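Local coordinates for protein nucleoside diphosphate kinase (PDB 3MPD) that probably transfers the gamma phosphate of ATP to nucleoside diphosphates by a ping-pong mechanism through a phosphorylated enzyme intermediate, supplying nucleoside triphosphates other than ATP, at residues R24-F29 against M77-K82. Residues are numbered along the deposited sequence; the frame is centred on the assembly and turned at random.
Sequences RIIQRF and MVWVGK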
ATOM      1  N   ARG A  24       7.291  -7.621  -0.279  1.00 15.69           N
ATOM      2  CA  ARG A  24       7.274  -9.087  -0.294  1.00 16.04           C
ATOM      3  C   ARG A  24       5.912  -9.658   0.113  1.00 16.15           C
ATOM      4  O   ARG A  24       5.475 -10.691  -0.380  1.00 16.39           O
ATOM      5  CB  ARG A  24       8.400  -9.648   0.609  1.00 16.28           C
ATOM      6  CG  ARG A  24       9.750  -9.695  -0.170  1.00 18.28           C
ATOM      7  CD  ARG A  24      10.961  -9.932   0.741  1.00 21.04           C
ATOM      8  NE  ARG A  24      11.325  -8.755   1.544  1.00 22.76           N
ATOM      9  CZ  ARG A  24      12.386  -8.706   2.375  1.00 26.59           C
ATOM     10  NH1 ARG A  24      13.191  -9.771   2.512  1.00 25.95           N
ATOM     11  NH2 ARG A  24      12.658  -7.596   3.066  1.00 23.23           N
ATOM     12  N   ILE A  25       5.276  -9.009   1.065  1.00 15.97           N
ATOM     13  CA  ILE A  25       3.940  -9.411   1.512  1.00 16.03           C
ATOM     14  C   ILE A  25       2.885  -9.076   0.417  1.00 16.18           C
ATOM     15  O   ILE A  25       2.069  -9.904   0.056  1.00 17.51           O
ATOM     16  CB  ILE A  25       3.614  -8.698   2.835  1.00 15.67           C
ATOM     17  CG1 ILE A  25       4.396  -9.353   4.004  1.00 17.04           C
ATOM     18  CG2 ILE A  25       2.098  -8.681   3.093  1.00 16.14           C
ATOM     19  CD1 ILE A  25       4.497  -8.428   5.250  1.00 18.82           C
ATOM     20  N   ILE A  26       2.907  -7.873  -0.106  1.00 14.88           N
ATOM     21  CA  ILE A  26       1.923  -7.490  -1.114  1.00 16.17           C
ATOM     22  C   ILE A  26       2.054  -8.366  -2.371  1.00 16.43           C
ATOM     23  O   ILE A  26       1.047  -8.711  -3.004  1.00 17.79           O
ATOM     24  CB  ILE A  26       2.049  -5.985  -1.439  1.00 15.80           C
ATOM     25  CG1 ILE A  26       1.566  -5.160  -0.205  1.00 17.15           C
ATOM     26  CG2 ILE A  26       1.240  -5.633  -2.730  1.00 16.83           C
ATOM     27  CD1 ILE A  26       1.670  -3.630  -0.419  1.00 17.97           C
ATOM     28  N   GLN A  27       3.285  -8.710  -2.744  1.00 15.82           N
ATOM     29  CA  GLN A  27       3.501  -9.618  -3.882  1.00 16.63           C
ATOM     30  C   GLN A  27       2.678 -10.907  -3.766  1.00 16.78           C
ATOM     31  O   GLN A  27       2.136 -11.374  -4.782  1.00 17.28           O
ATOM     32  CB  GLN A  27       4.994  -9.985  -4.030  1.00 16.27           C
ATOM     33  CG  GLN A  27       5.336 -10.868  -5.245  1.00 19.12           C
ATOM     34  CD  GLN A  27       6.856 -11.312  -5.262  1.00 25.88           C
ATOM     35  OE1 GLN A  27       7.720 -10.661  -4.693  1.00 29.35           O
ATOM     36  NE2 GLN A  27       7.133 -12.413  -5.894  1.00 27.55           N
ATOM     37  N   ARG A  28       2.603 -11.495  -2.563  1.00 16.51           N
ATOM     38  CA  ARG A  28       1.893 -12.785  -2.407  1.00 17.10           C
ATOM     39  C   ARG A  28       0.417 -12.629  -2.792  1.00 16.37           C
ATOM     40  O   ARG A  28      -0.150 -13.496  -3.453  1.00 16.10           O
ATOM     41  CB  ARG A  28       1.977 -13.369  -0.993  1.00 16.27           C
ATOM     42  CG  ARG A  28       3.375 -13.379  -0.338  1.00 20.76           C
ATOM     43  CD  ARG A  28       4.282 -14.328  -1.075  1.00 21.75           C
ATOM     44  NE  ARG A  28       5.601 -14.471  -0.425  1.00 25.21           N
ATOM     45  CZ  ARG A  28       5.946 -15.396   0.471  1.00 21.72           C
ATOM     46  NH1 ARG A  28       5.070 -16.281   0.918  1.00 18.18           N
ATOM     47  NH2 ARG A  28       7.204 -15.448   0.895  1.00 20.16           N
ATOM     48  N   PHE A  29      -0.190 -11.527  -2.357  1.00 16.58           N
ATOM     49  CA  PHE A  29      -1.608 -11.277  -2.608  1.00 16.49           C
ATOM     50  C   PHE A  29      -1.887 -10.883  -4.056  1.00 17.36           C
ATOM     51  O   PHE A  29      -2.891 -11.312  -4.671  1.00 18.26           O
ATOM     52  CB  PHE A  29      -2.134 -10.208  -1.639  1.00 16.91           C
ATOM     53  CG  PHE A  29      -2.265 -10.717  -0.247  1.00 18.66           C
ATOM     54  CD1 PHE A  29      -3.493 -11.168   0.212  1.00 18.57           C
ATOM     55  CD2 PHE A  29      -1.155 -10.788   0.604  1.00 19.98           C
ATOM     56  CE1 PHE A  29      -3.614 -11.690   1.495  1.00 20.21           C
ATOM     57  CE2 PHE A  29      -1.288 -11.325   1.915  1.00 19.17           C
ATOM     58  CZ  PHE A  29      -2.518 -11.774   2.328  1.00 18.33           C
ATOM     59  N   MET A  77      -5.164  -3.023   4.975  1.00 23.66           N
ATOM     60  CA  MET A  77      -5.626  -3.186   3.587  1.00 23.94           C
ATOM     61  C   MET A  77      -6.898  -3.988   3.489  1.00 23.80           C
ATOM     62  O   MET A  77      -7.178  -4.838   4.339  1.00 24.02           O
ATOM     63  CB  MET A  77      -4.556  -3.959   2.747  1.00 21.81           C
ATOM     64  CG  MET A  77      -3.283  -3.178   2.518  1.00 21.92           C
ATOM     65  SD  MET A  77      -1.856  -4.146   1.935  1.00 22.98           S
ATOM     66  CE  MET A  77      -1.354  -4.997   3.410  1.00 19.35           C
ATOM     67  N   VAL A  78      -7.612  -3.769   2.394  1.00 24.59           N
ATOM     68  CA  VAL A  78      -8.700  -4.642   2.003  1.00 25.55           C
ATOM     69  C   VAL A  78      -8.354  -5.252   0.650  1.00 24.67           C
ATOM     70  O   VAL A  78      -7.969  -4.550  -0.283  1.00 24.69           O
ATOM     71  CB  VAL A  78     -10.055  -3.890   1.908  1.00 27.31           C
ATOM     72  CG1 VAL A  78     -11.211  -4.864   1.567  1.00 28.07           C
ATOM     73  CG2 VAL A  78     -10.343  -3.142   3.207  1.00 27.10           C
ATOM     74  N   TRP A  79      -8.481  -6.572   0.569  1.00 24.34           N
ATOM     75  CA  TRP A  79      -8.233  -7.310  -0.659  1.00 23.08           C
ATOM     76  C   TRP A  79      -9.518  -8.041  -1.030  1.00 24.45           C
ATOM     77  O   TRP A  79     -10.162  -8.641  -0.170  1.00 23.71           O
ATOM     78  CB  TRP A  79      -7.072  -8.302  -0.467  1.00 20.84           C
ATOM     79  CG  TRP A  79      -5.725  -7.656  -0.411  1.00 20.22           C
ATOM     80  CD1 TRP A  79      -5.112  -7.112   0.698  1.00 20.08           C
ATOM     81  CD2 TRP A  79      -4.802  -7.464  -1.510  1.00 18.71           C
ATOM     82  NE1 TRP A  79      -3.859  -6.620   0.353  1.00 19.34           N
ATOM     83  CE2 TRP A  79      -3.645  -6.825  -0.984  1.00 18.25           C
ATOM     84  CE3 TRP A  79      -4.843  -7.769  -2.876  1.00 15.95           C
ATOM     85  CZ2 TRP A  79      -2.549  -6.480  -1.778  1.00 17.34           C
ATOM     86  CZ3 TRP A  79      -3.752  -7.436  -3.663  1.00 19.36           C
ATOM     87  CH2 TRP A  79      -2.618  -6.782  -3.112  1.00 16.60           C
ATOM     88  N   VAL A  80      -9.892  -7.969  -2.311  1.00 25.36           N
ATOM     89  CA  VAL A  80     -11.176  -8.501  -2.781  1.00 26.96           C
ATOM     90  C   VAL A  80     -10.947  -9.568  -3.842  1.00 26.35           C
ATOM     91  O   VAL A  80     -10.004  -9.468  -4.646  1.00 25.11           O
ATOM     92  CB  VAL A  80     -12.033  -7.356  -3.388  1.00 28.64           C
ATOM     93  CG1 VAL A  80     -13.343  -7.875  -4.018  1.00 30.70           C
ATOM     94  CG2 VAL A  80     -12.342  -6.318  -2.317  1.00 31.38           C
ATOM     95  N   GLY A  81     -11.817 -10.573  -3.854  1.00 27.07           N
ATOM     96  CA  GLY A  81     -11.826 -11.596  -4.896  1.00 27.32           C
ATOM     97  C   GLY A  81     -12.519 -12.845  -4.408  1.00 28.80           C
ATOM     98  O   GLY A  81     -12.816 -12.947  -3.208  1.00 28.39           O
ATOM     99  N   LYS A  82     -12.797 -13.779  -5.332  1.00 30.31           N
ATOM    100  CA  LYS A  82     -13.433 -15.073  -5.003  1.00 32.30           C
ATOM    101  C   LYS A  82     -12.661 -15.788  -3.904  1.00 31.42           C
ATOM    102  O   LYS A  82     -11.454 -15.892  -3.979  1.00 30.68           O
ATOM    103  CB  LYS A  82     -13.550 -15.979  -6.235  1.00 32.75           C
ATOM    104  CG  LYS A  82     -14.723 -15.578  -7.162  1.00 37.48           C
ATOM    105  CD  LYS A  82     -14.784 -16.394  -8.451  1.00 39.91           C
ATOM    106  CE  LYS A  82     -15.860 -15.847  -9.410  1.00 43.50           C
ATOM    107  NZ  LYS A  82     -15.919 -16.581 -10.708  1.00 41.36           N
TER
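Phe29 sets its CB over the six-membered ring of the Trp79 indole, a CH-pi contact 3.5 Å from that ring's centroid and almost exactly on the ring normal. This pair joins helix 22-32 to strand 74-80 of the four-stranded antiparallel sheet in the ferredoxin-like alpha/beta fold of NDP kinases. Residues 24-29 run at 21° to residues 77-80, nearly the same way, and the contact is wholly apolar across the interface, with no hydrogen bond between the segments. The first torsion of Phe29 (chi1 -72°) places CG beside the backbone N. Its ring and the five-membered ring of Trp79 form an oblique pair, neither stack nor edge-to-face, with planes inclined by 34°. One turn earlier, Ile26 puts its CG2 branch at the edge of the same indole, in the ring plane, 4.0 Å from Trp79 CZ2. Its CG1 branch meets Met77 SD at 4.2 Å, so the two branches divide between the two strand residues. Around these four buried side chains, Ile10 of strand 7-12 touches both Phe29 and Trp79, Ile105 packs on Phe29, and Ile26 also meets Ile26 of the second subunit. Within the strand, Trp79 NE1 directs a weak hydrogen bond to Met77 SD, 3.6 Å away.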